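Long-range contact in putative nucleic acid-binding lipoprotein (PDB 3F1Z), which is of unknown function but has an OB-fold, consistent with a lipoprotein that binds nucleic acid: residues Y47-I61 with L103-Q117. Sequence-based numbering, arbitrary orientation.
Sequences YLGKWVKVRGVIVDI and LSNGSVATIVGQVHQ
Trp51 to Val57 pair with Val108 to Gln114 as an antiparallel ladder in the curled sheet of the OB-fold. Backbone hydrogen bonds continue past both ends: Gly49 N donates to Val115 O (2.8 Å) and Gly106 N to Ile58 O (2.7 Å). Type II turns, Tyr47 to Lys50 and Ser104 to Ser107, flank the ladder.

Gln114 lies across one face of the Trp51 indole. Its CB sits 3.6 Å from the centroid of the six-membered ring, a CH-pi contact. The extended chain carries the amide on over the indole, the two planes stacked 18° apart. Gln114 NE2 gives a nearly straight bond to Gly49 O (3.0 Å), approaching from above that carbonyl plane. His116 NE2 donates to Gln114 OE1, so both ends of the amide are held.

On the same sheet face, Lys53 CG packs against Thr110 CG2 (3.5 Å) and Val112 CG2. Ile58 reaches Ala109 and Ile111 on the other face. With CG anti to its carbonyl carbon (chi1 -74°), Asn105 turns OD1 back to Asp60 N (3.0 Å), too poorly angled for a hydrogen bond. Val59 and Asp60 form a classic bulge facing Thr76. A water accepts from Asn105 ND2 and donates to Asp60 OD1 and Ile61 O; Asp60 also salt-bridges Arg62.

Strand 26-28 pairs parallel with 51-65, near Lys53 and Arg55. Strand 71-78 pairs antiparallel with 51-65, as at Val57 and Arg78. Ile111 packs on Phe90 and Phe92 of strand 88-93, inside the barrel.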
loop_
_atom_site.group_PDB
_atom_site.type_symbol
_atom_site.label_atom_id
_atom_site.label_comp_id
_atom_site.label_asym_id
_atom_site.label_seq_id
_atom_site.Cartn_x
_atom_site.Cartn_y
_atom_site.Cartn_z
ATOM N N TYR A 47 9.446 5.923 8.903
ATOM C CA TYR A 47 8.445 4.853 8.781
ATOM C C TYR A 47 8.989 3.421 8.685
ATOM O O TYR A 47 8.193 2.474 8.665
ATOM C CB TYR A 47 7.560 5.094 7.538
ATOM C CG TYR A 47 6.420 6.067 7.744
ATOM C CD1 TYR A 47 5.266 5.660 8.355
ATOM C CD2 TYR A 47 6.496 7.386 7.316
ATOM C CE1 TYR A 47 4.221 6.530 8.592
ATOM C CE2 TYR A 47 5.454 8.267 7.535
ATOM C CZ TYR A 47 4.295 7.821 8.180
ATOM O OH TYR A 47 3.207 8.655 8.403
ATOM N N LEU A 48 10.311 3.260 8.597
ATOM C CA LEU A 48 10.920 1.936 8.359
ATOM C C LEU A 48 10.423 0.849 9.315
ATOM O O LEU A 48 10.593 0.945 10.488
ATOM C CB LEU A 48 12.456 2.007 8.448
ATOM C CG LEU A 48 13.195 0.718 8.034
ATOM C CD1 LEU A 48 12.819 0.292 6.599
ATOM C CD2 LEU A 48 14.714 0.786 8.215
ATOM N N GLY A 49 9.830 -0.202 8.790
ATOM C CA GLY A 49 9.287 -1.261 9.633
ATOM C C GLY A 49 7.866 -1.026 10.171
ATOM O O GLY A 49 7.307 -1.916 10.774
ATOM N N LYS A 50 7.276 0.143 9.948
ATOM C CA LYS A 50 5.975 0.445 10.506
ATOM C C LYS A 50 4.839 0.061 9.574
ATOM O O LYS A 50 5.001 -0.056 8.354
ATOM C CB LYS A 50 5.884 1.927 10.831
ATOM C CG LYS A 50 6.997 2.380 11.758
ATOM C CD LYS A 50 6.685 3.723 12.425
ATOM C CE LYS A 50 7.853 4.238 13.286
ATOM N NZ LYS A 50 8.503 3.113 14.003
ATOM N N TRP A 51 3.670 -0.118 10.158
ATOM C CA TRP A 51 2.504 -0.502 9.402
ATOM C C TRP A 51 1.606 0.691 9.285
ATOM O O TRP A 51 1.437 1.408 10.237
ATOM C CB TRP A 51 1.776 -1.624 10.133
ATOM C CG TRP A 51 2.568 -2.904 10.217
ATOM C CD1 TRP A 51 3.477 -3.238 11.190
ATOM C CD2 TRP A 51 2.513 -4.014 9.315
ATOM N NE1 TRP A 51 3.984 -4.498 10.944
ATOM C CE2 TRP A 51 3.415 -4.991 9.798
ATOM C CE3 TRP A 51 1.806 -4.270 8.144
ATOM C CZ2 TRP A 51 3.627 -6.210 9.143
ATOM C CZ3 TRP A 51 2.015 -5.481 7.479
ATOM C CH2 TRP A 51 2.911 -6.444 7.990
ATOM N N VAL A 52 1.028 0.904 8.113
ATOM C CA VAL A 52 0.101 1.977 7.921
ATOM C C VAL A 52 -1.170 1.434 7.283
ATOM O O VAL A 52 -1.118 0.457 6.554
ATOM C CB VAL A 52 0.725 3.122 7.104
ATOM C CG1 VAL A 52 1.905 3.771 7.915
ATOM C CG2 VAL A 52 1.137 2.653 5.744
ATOM N N LYS A 53 -2.300 2.072 7.587
ATOM C CA LYS A 53 -3.621 1.710 7.064
ATOM C C LYS A 53 -4.062 2.870 6.165
ATOM O O LYS A 53 -4.324 3.994 6.643
ATOM C CB LYS A 53 -4.588 1.459 8.236
ATOM C CG LYS A 53 -5.926 0.938 7.789
ATOM C CD LYS A 53 -6.765 0.336 8.909
ATOM C CE LYS A 53 -7.477 1.343 9.730
ATOM N NZ LYS A 53 -8.471 0.678 10.644
ATOM N N VAL A 54 -4.087 2.631 4.859
ATOM C CA VAL A 54 -4.339 3.708 3.865
ATOM C C VAL A 54 -5.609 3.413 3.086
ATOM O O VAL A 54 -5.823 2.292 2.627
ATOM C CB VAL A 54 -3.152 3.855 2.888
ATOM C CG1 VAL A 54 -3.357 5.052 1.889
ATOM C CG2 VAL A 54 -1.848 4.018 3.643
ATOM N N ARG A 55 -6.451 4.435 2.943
ATOM C CA ARG A 55 -7.729 4.336 2.243
ATOM C C ARG A 55 -7.612 5.092 0.933
ATOM O O ARG A 55 -6.975 6.141 0.885
ATOM C CB ARG A 55 -8.804 4.935 3.121
ATOM C CG ARG A 55 -10.202 4.993 2.550
ATOM C CD ARG A 55 -11.122 5.390 3.686
ATOM N NE ARG A 55 -12.514 5.449 3.302
ATOM C CZ ARG A 55 -13.037 6.505 2.739
ATOM N NH1 ARG A 55 -12.259 7.521 2.523
ATOM N NH2 ARG A 55 -14.297 6.548 2.388
ATOM N N GLY A 56 -8.221 4.568 -0.127
ATOM C CA GLY A 56 -8.082 5.163 -1.473
ATOM C C GLY A 56 -8.864 4.409 -2.535
ATOM O O GLY A 56 -9.584 3.483 -2.236
ATOM N N VAL A 57 -8.738 4.837 -3.780
ATOM C CA VAL A 57 -9.428 4.203 -4.871
ATOM C C VAL A 57 -8.413 3.396 -5.647
ATOM O O VAL A 57 -7.381 3.916 -6.066
ATOM C CB VAL A 57 -10.127 5.212 -5.829
ATOM C CG1 VAL A 57 -10.752 4.464 -6.977
ATOM C CG2 VAL A 57 -11.201 6.003 -5.119
ATOM N N ILE A 58 -8.732 2.120 -5.841
ATOM C CA ILE A 58 -7.889 1.221 -6.559
ATOM C C ILE A 58 -8.033 1.575 -8.033
ATOM O O ILE A 58 -9.148 1.657 -8.540
ATOM C CB ILE A 58 -8.290 -0.235 -6.311
ATOM C CG1 ILE A 58 -8.146 -0.564 -4.819
ATOM C CG2 ILE A 58 -7.420 -1.196 -7.160
ATOM C CD1 ILE A 58 -6.745 -0.264 -4.221
ATOM N N VAL A 59 -6.900 1.803 -8.696
ATOM C CA VAL A 59 -6.876 2.135 -10.109
ATOM C C VAL A 59 -6.136 1.099 -10.965
ATOM O O VAL A 59 -6.158 1.182 -12.197
ATOM C CB VAL A 59 -6.258 3.531 -10.367
ATOM C CG1 VAL A 59 -7.182 4.600 -9.802
ATOM C CG2 VAL A 59 -4.893 3.617 -9.774
ATOM N N ASP A 60 -5.455 0.148 -10.339
ATOM C CA ASP A 60 -4.846 -0.908 -11.111
ATOM C C ASP A 60 -4.547 -2.079 -10.204
ATOM O O ASP A 60 -4.106 -1.903 -9.077
ATOM C CB ASP A 60 -3.581 -0.438 -11.808
ATOM C CG ASP A 60 -3.028 -1.482 -12.778
ATOM O OD1 ASP A 60 -3.670 -1.683 -13.842
ATOM O OD2 ASP A 60 -1.946 -2.094 -12.479
ATOM N N ILE A 61 -4.793 -3.276 -10.734
ATOM C CA ILE A 61 -4.535 -4.545 -10.083
ATOM C C ILE A 61 -3.882 -5.384 -11.180
ATOM O O ILE A 61 -4.416 -5.462 -12.287
ATOM C CB ILE A 61 -5.822 -5.244 -9.676
ATOM C CG1 ILE A 61 -6.611 -4.396 -8.660
ATOM C CG2 ILE A 61 -5.483 -6.624 -9.152
ATOM C CD1 ILE A 61 -8.071 -4.739 -8.560
ATOM N N LEU A 103 -10.604 -7.263 -4.515
ATOM C CA LEU A 103 -10.584 -5.847 -4.831
ATOM C C LEU A 103 -11.198 -5.618 -6.203
ATOM O O LEU A 103 -11.492 -6.566 -6.947
ATOM C CB LEU A 103 -9.165 -5.362 -4.870
ATOM C CG LEU A 103 -8.422 -5.366 -3.543
ATOM C CD1 LEU A 103 -6.958 -4.955 -3.809
ATOM C CD2 LEU A 103 -9.124 -4.446 -2.567
ATOM N N SER A 104 -11.414 -4.352 -6.521
ATOM C CA SER A 104 -11.985 -3.966 -7.810
ATOM C C SER A 104 -11.485 -2.570 -8.268
ATOM O O SER A 104 -11.459 -1.630 -7.500
ATOM C CB SER A 104 -13.491 -4.016 -7.698
ATOM O OG SER A 104 -14.047 -3.704 -8.946
ATOM N N ASN A 105 -11.032 -2.454 -9.518
ATOM C CA ASN A 105 -10.590 -1.174 -10.056
ATOM C C ASN A 105 -11.757 -0.202 -10.028
ATOM O O ASN A 105 -12.849 -0.535 -10.465
ATOM C CB ASN A 105 -10.072 -1.308 -11.490
ATOM C CG ASN A 105 -8.691 -1.964 -11.580
ATOM O OD1 ASN A 105 -7.774 -1.686 -10.768
ATOM N ND2 ASN A 105 -8.526 -2.829 -12.586
ATOM N N GLY A 106 -11.537 1.002 -9.515
ATOM C CA GLY A 106 -12.618 1.965 -9.413
ATOM C C GLY A 106 -13.328 1.934 -8.058
ATOM O O GLY A 106 -14.164 2.795 -7.796
ATOM N N SER A 107 -13.001 0.953 -7.198
ATOM C CA SER A 107 -13.620 0.826 -5.871
ATOM C C SER A 107 -12.692 1.312 -4.778
ATOM O O SER A 107 -11.464 1.119 -4.839
ATOM C CB SER A 107 -13.983 -0.619 -5.566
ATOM O OG SER A 107 -15.082 -1.042 -6.355
ATOM N N VAL A 108 -13.285 1.958 -3.786
ATOM C CA VAL A 108 -12.536 2.445 -2.649
ATOM C C VAL A 108 -12.127 1.230 -1.835
ATOM O O VAL A 108 -12.882 0.283 -1.730
ATOM C CB VAL A 108 -13.396 3.429 -1.791
ATOM C CG1 VAL A 108 -12.708 3.795 -0.509
ATOM C CG2 VAL A 108 -13.721 4.679 -2.578
ATOM N N ALA A 109 -10.916 1.212 -1.310
ATOM C CA ALA A 109 -10.486 0.125 -0.432
ATOM C C ALA A 109 -9.582 0.697 0.644
ATOM O O ALA A 109 -9.090 1.807 0.503
ATOM C CB ALA A 109 -9.749 -0.954 -1.190
ATOM N N THR A 110 -9.359 -0.094 1.690
ATOM C CA THR A 110 -8.481 0.238 2.777
ATOM C C THR A 110 -7.588 -0.944 2.936
ATOM O O THR A 110 -8.055 -2.071 3.095
ATOM C CB THR A 110 -9.243 0.474 4.083
ATOM O OG1 THR A 110 -10.226 1.479 3.859
ATOM C CG2 THR A 110 -8.291 0.957 5.217
ATOM N N ILE A 111 -6.287 -0.677 2.927
ATOM C CA ILE A 111 -5.275 -1.707 2.996
ATOM C C ILE A 111 -4.193 -1.336 4.005
ATOM O O ILE A 111 -3.740 -0.189 4.065
ATOM C CB ILE A 111 -4.638 -1.874 1.608
ATOM C CG1 ILE A 111 -5.737 -2.118 0.559
ATOM C CG2 ILE A 111 -3.580 -3.005 1.596
ATOM C CD1 ILE A 111 -5.245 -2.350 -0.860
ATOM N N VAL A 112 -3.827 -2.300 4.840
ATOM C CA VAL A 112 -2.750 -2.158 5.803
ATOM C C VAL A 112 -1.516 -2.715 5.123
ATOM O O VAL A 112 -1.591 -3.763 4.496
ATOM C CB VAL A 112 -2.991 -2.964 7.062
ATOM C CG1 VAL A 112 -1.755 -2.828 8.071
ATOM C CG2 VAL A 112 -4.160 -2.453 7.701
ATOM N N GLY A 113 -0.385 -2.035 5.252
ATOM C CA GLY A 113 0.838 -2.499 4.640
ATOM C C GLY A 113 2.003 -2.017 5.443
ATOM O O GLY A 113 1.833 -1.097 6.273
ATOM N N GLN A 114 3.186 -2.593 5.172
ATOM C CA GLN A 114 4.408 -2.281 5.910
ATOM C C GLN A 114 5.413 -1.529 5.072
ATOM O O GLN A 114 5.622 -1.856 3.908
ATOM C CB GLN A 114 5.035 -3.552 6.431
ATOM C CG GLN A 114 6.169 -3.298 7.405
ATOM C CD GLN A 114 6.758 -4.570 7.986
ATOM O OE1 GLN A 114 6.848 -5.594 7.297
ATOM N NE2 GLN A 114 7.181 -4.508 9.238
ATOM N N VAL A 115 6.042 -0.510 5.662
ATOM C CA VAL A 115 7.060 0.269 4.955
ATOM C C VAL A 115 8.409 -0.393 5.088
ATOM O O VAL A 115 8.904 -0.660 6.189
ATOM C CB VAL A 115 7.185 1.710 5.483
ATOM C CG1 VAL A 115 8.268 2.469 4.712
ATOM C CG2 VAL A 115 5.844 2.451 5.384
ATOM N N HIS A 116 8.959 -0.743 3.937
ATOM C CA HIS A 116 10.307 -1.291 3.814
ATOM C C HIS A 116 11.115 -0.156 3.224
ATOM O O HIS A 116 10.559 0.906 2.904
ATOM C CB HIS A 116 10.288 -2.524 2.906
ATOM C CG HIS A 116 9.720 -3.736 3.576
ATOM N ND1 HIS A 116 9.856 -5.007 3.060
ATOM C CD2 HIS A 116 9.047 -3.872 4.744
ATOM C CE1 HIS A 116 9.244 -5.869 3.856
ATOM N NE2 HIS A 116 8.771 -5.212 4.902
ATOM N N GLN A 117 12.413 -0.346 3.089
ATOM C CA GLN A 117 13.268 0.740 2.606
ATOM C C GLN A 117 12.843 1.199 1.192
ATOM O O GLN A 117 12.544 0.385 0.328
ATOM C CB GLN A 117 14.757 0.335 2.649
ATOM C CG GLN A 117 15.717 1.550 2.550
ATOM C CD GLN A 117 15.795 2.418 3.832
ATOM O OE1 GLN A 117 15.195 3.506 3.924
ATOM N NE2 GLN A 117 16.531 1.926 4.820
HETATM O O HOH W 1 -5.887 -3.663 -13.664
#